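Local coordinates for protein yersinopine synthase (Yersinia pestis, PDB 6C4M) that catalyses the NADPH-dependent reductive condensation of pyruvate with an amino-acid-derived intermediate, the last step in making the metallophore yersinopine, at residues A34-L37 / A38-S42; L321-L325 / N326-Y330. One frame throughout, in Å; residues are numbered along the deposited sequence.

Contact 1 (A34-L37 / A38-S42)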
# COMPACT_ATOMS: atom_id res chain seq x y z
N ALA A 34 -25.43 15.67 -17.29
CA ALA A 34 -26.45 16.62 -17.75
C ALA A 34 -27.83 16.20 -17.27
O ALA A 34 -28.69 17.06 -17.04
CB ALA A 34 -26.43 16.74 -19.27
N ILE A 35 -28.06 14.90 -17.10
CA ILE A 35 -29.34 14.47 -16.57
C ILE A 35 -29.47 14.92 -15.11
O ILE A 35 -30.50 15.48 -14.71
CB ILE A 35 -29.50 12.95 -16.73
CG1 ILE A 35 -29.52 12.59 -18.22
CG2 ILE A 35 -30.77 12.46 -16.07
CD1 ILE A 35 -29.34 11.10 -18.48
N GLN A 36 -28.43 14.69 -14.30
CA GLN A 36 -28.48 15.17 -12.92
C GLN A 36 -28.69 16.68 -12.88
O GLN A 36 -29.48 17.20 -12.08
CB GLN A 36 -27.20 14.84 -12.18
CG GLN A 36 -27.16 15.39 -10.72
CD GLN A 36 -28.13 14.68 -9.78
OE1 GLN A 36 -28.11 13.44 -9.65
NE2 GLN A 36 -28.98 15.46 -9.12
N LEU A 37 -27.90 17.40 -13.69
CA LEU A 37 -28.00 18.85 -13.76
C LEU A 37 -29.40 19.28 -14.15
O LEU A 37 -29.97 20.18 -13.53
CB LEU A 37 -26.99 19.38 -14.76
CG LEU A 37 -26.97 20.87 -15.08
CD1 LEU A 37 -26.61 21.69 -13.85
CD2 LEU A 37 -25.97 21.10 -16.21
N ALA A 38 -29.96 18.66 -15.19
CA ALA A 38 -31.29 19.07 -15.64
C ALA A 38 -32.33 18.90 -14.55
O ALA A 38 -33.21 19.76 -14.38
CB ALA A 38 -31.70 18.28 -16.88
N VAL A 39 -32.26 17.80 -13.80
CA VAL A 39 -33.19 17.59 -12.69
C VAL A 39 -32.99 18.67 -11.64
O VAL A 39 -33.96 19.25 -11.13
CB VAL A 39 -32.99 16.18 -12.10
CG1 VAL A 39 -33.66 16.06 -10.73
CG2 VAL A 39 -33.54 15.15 -13.06
N ASP A 40 -31.73 18.99 -11.32
CA ASP A 40 -31.43 19.99 -10.31
C ASP A 40 -31.96 21.37 -10.71
O ASP A 40 -32.45 22.12 -9.85
CB ASP A 40 -29.92 20.03 -10.06
CG ASP A 40 -29.45 18.86 -9.19
OD1 ASP A 40 -30.31 18.20 -8.57
OD2 ASP A 40 -28.23 18.59 -9.12
N ILE A 41 -31.88 21.72 -12.00
CA ILE A 41 -32.41 23.02 -12.43
C ILE A 41 -33.93 23.03 -12.33
O ILE A 41 -34.53 23.98 -11.81
CB ILE A 41 -31.94 23.34 -13.86
CG1 ILE A 41 -30.41 23.44 -13.89
CG2 ILE A 41 -32.58 24.65 -14.34
CD1 ILE A 41 -29.84 23.58 -15.27
N SER A 42 -34.57 21.98 -12.85
CA SER A 42 -36.02 21.86 -12.82
C SER A 42 -36.56 21.81 -11.39
O SER A 42 -37.68 22.26 -11.12
CB SER A 42 -36.43 20.61 -13.59
OG SER A 42 -37.84 20.52 -13.76
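Leu37 meets Ile41 one helical turn further along, joined through both backbone and side chain. The Ile41 amide bonds to Leu37 O at 2.9 Å, and the two branched chains cross at a slant, with Leu37 CG 4.0 Å from Ile41 CD1. The first torsion of Leu37 (chi1 176°) sets CG beside the carbonyl carbon, which brings CG and the CD1 methyl, but not CD2, against Ile41 CD1. Such oily side chains suit a buried helix face: Leu37 also rests on Ile27 of strand 25-28 and on Tyr169. Ala38, whose N bonds to Ala34 O at 2.8 Å, is small enough to bring the helix close to that strand, and its methyl lies 3.3 Å from Ala34 O. This is the first beta-alpha-beta unit of a Rossmann-type nucleotide-binding fold, with helix 32-44 linking strands 25-28 and 49-52. Ala34 fits the last position of the GxGxxA pattern that begins at Gly29, and Ala30 to Ala33 bind NADP+. On another side of the helix, Gln36 reaches Asp40. A bend at chi2 (70°) swings the amide over towards the next turn, where NE2 makes weak hydrogen bonds to both carboxylate oxygens, OD1 at 3.1 Å and OD2 at 3.2 Å, with the amide and carboxylate planes 46° apart. These buried polar ends have several partners: Gln36 OE1 bonds to Thr206 and NE2 also to Gln84, while Asp40 is gripped by Tyr169, His237 and a salt bridge to Arg236, a setting that probably stabilises its negative charge.

Contact 2 (L321-L325 / N326-Y330)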
# COMPACT_ATOMS: atom_id res chain seq x y z
N LEU A 321 -1.94 20.64 -2.11
CA LEU A 321 -2.44 19.45 -2.80
C LEU A 321 -2.96 18.41 -1.83
O LEU A 321 -4.06 17.87 -2.00
CB LEU A 321 -1.34 18.87 -3.69
CG LEU A 321 -1.72 17.55 -4.36
CD1 LEU A 321 -2.94 17.69 -5.27
CD2 LEU A 321 -0.51 17.01 -5.13
N LEU A 322 -2.19 18.10 -0.79
CA LEU A 322 -2.58 17.01 0.09
C LEU A 322 -3.83 17.37 0.91
O LEU A 322 -4.76 16.56 1.03
CB LEU A 322 -1.39 16.61 0.98
CG LEU A 322 -1.63 15.39 1.88
CD1 LEU A 322 -2.04 14.14 1.09
CD2 LEU A 322 -0.42 15.09 2.80
N ARG A 323 -3.90 18.61 1.41
CA ARG A 323 -5.13 19.07 2.08
C ARG A 323 -6.33 18.99 1.14
O ARG A 323 -7.41 18.54 1.54
CB ARG A 323 -4.98 20.51 2.60
CG ARG A 323 -6.21 21.04 3.44
CD ARG A 323 -6.42 22.57 3.30
NE ARG A 323 -6.63 22.85 1.90
CZ ARG A 323 -7.74 22.56 1.23
NH1 ARG A 323 -8.80 22.04 1.85
NH2 ARG A 323 -7.79 22.81 -0.07
N PHE A 324 -6.16 19.43 -0.11
CA PHE A 324 -7.25 19.36 -1.10
C PHE A 324 -7.69 17.92 -1.32
O PHE A 324 -8.88 17.61 -1.28
CB PHE A 324 -6.78 20.00 -2.41
CG PHE A 324 -7.75 19.87 -3.56
CD1 PHE A 324 -8.97 20.55 -3.54
CD2 PHE A 324 -7.43 19.11 -4.68
CE1 PHE A 324 -9.87 20.45 -4.61
CE2 PHE A 324 -8.31 19.01 -5.75
CZ PHE A 324 -9.53 19.69 -5.72
N LEU A 325 -6.73 17.02 -1.58
CA LEU A 325 -7.09 15.62 -1.81
C LEU A 325 -7.82 15.04 -0.61
O LEU A 325 -8.82 14.33 -0.76
CB LEU A 325 -5.85 14.79 -2.08
CG LEU A 325 -5.05 15.14 -3.32
CD1 LEU A 325 -3.73 14.32 -3.36
CD2 LEU A 325 -5.86 14.88 -4.58
N ASN A 326 -7.29 15.26 0.59
CA ASN A 326 -7.86 14.61 1.76
C ASN A 326 -9.15 15.31 2.18
O ASN A 326 -10.19 14.67 2.34
CB ASN A 326 -6.86 14.60 2.90
CG ASN A 326 -7.27 13.68 4.04
OD1 ASN A 326 -7.02 12.48 4.02
ND2 ASN A 326 -7.91 14.26 5.05
N ASP A 327 -9.08 16.63 2.36
CA ASP A 327 -10.17 17.35 3.04
C ASP A 327 -11.27 17.80 2.08
O ASP A 327 -12.40 17.97 2.52
CB ASP A 327 -9.63 18.57 3.80
CG ASP A 327 -8.77 18.20 5.00
OD1 ASP A 327 -8.55 16.98 5.27
OD2 ASP A 327 -8.30 19.15 5.67
N ASP A 328 -10.98 17.98 0.81
CA ASP A 328 -12.03 18.35 -0.15
C ASP A 328 -12.51 17.19 -1.03
O ASP A 328 -13.54 17.33 -1.68
CB ASP A 328 -11.56 19.47 -1.06
CG ASP A 328 -11.22 20.74 -0.30
OD1 ASP A 328 -11.63 20.87 0.88
OD2 ASP A 328 -10.55 21.62 -0.88
N ASN A 329 -11.78 16.06 -1.08
CA ASN A 329 -12.21 14.97 -1.96
C ASN A 329 -12.45 13.67 -1.19
O ASN A 329 -13.61 13.35 -0.88
CB ASN A 329 -11.19 14.80 -3.09
CG ASN A 329 -11.21 15.98 -4.06
OD1 ASN A 329 -11.90 15.94 -5.08
ND2 ASN A 329 -10.50 17.07 -3.70
N TYR A 330 -11.40 12.89 -0.85
CA TYR A 330 -11.60 11.59 -0.21
C TYR A 330 -10.60 11.44 0.95
O TYR A 330 -9.39 11.47 0.72
CB TYR A 330 -11.45 10.46 -1.23
CG TYR A 330 -12.21 10.73 -2.51
CD1 TYR A 330 -11.59 11.38 -3.58
CD2 TYR A 330 -13.55 10.35 -2.66
CE1 TYR A 330 -12.27 11.65 -4.76
CE2 TYR A 330 -14.24 10.61 -3.85
CZ TYR A 330 -13.59 11.26 -4.90
OH TYR A 330 -14.25 11.54 -6.09
O HOH W 1 -9.22 21.53 4.96
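Phe324 O is gripped by two donors from opposite faces of its carbonyl plane: the backbone N of Asp328 and the side-chain ND2 of Asn329, each at 3.0 Å. Asn329 CG stands beside its own backbone N (chi1 -69°), an orientation that points the amide back towards Phe324. The same ND2 sits 3.4 Å above the centre of the Phe324 ring, whose plane is 76° from that of the amide. Asparagine suits this place because one NH2 group can serve a carbonyl and lie over an aromatic face. At the ring edge, Asp328 OD2 comes within 3.3 Å of Phe324 CD1. That oxygen also takes the salt bridge from Arg323 NH2 (3.1 Å): OD2 lies in the guanidinium plane, yet NH2 meets it from above the carboxylate plane. NH1 adds weak bonds to both carboxylate oxygens, and OD2 is hydrogen-bonded to the Tyr214 hydroxyl. The long arginine bends at chi2 and chi3 to get there, and its NH1 reaches Asp327 OD2 through water 1. Asp327 OD2 is also paired with Arg339 of helix 339-344. Tyr330 N bonds to Leu325 O at 3.0 Å, with the i+5 spacing of the wider pi-type turn near the C-terminal end of helix 321-329.

How the contacts relate
Contact 1 comes first along the chain and contact 2 nearly 300 residues later; their centres are 27 Å apart and their nearest atoms about 14 Å, so they do not touch. The first lies on helix 32-44, which packs against the large mixed sheet of the nucleotide-binding part. The second lies on helix 321-329, among helices 255-264, 339-344 and 350-364. NADP+ lies near both: the Ala34 side chain is about 6 Å from it and that of Tyr330 about 8 Å, with Tyr330 also about 9 Å from the side chain of His260, the inferred proton donor or acceptor. The two helices thus belong to different parts of the fold, and both lie near the cofactor without the two contacts meeting.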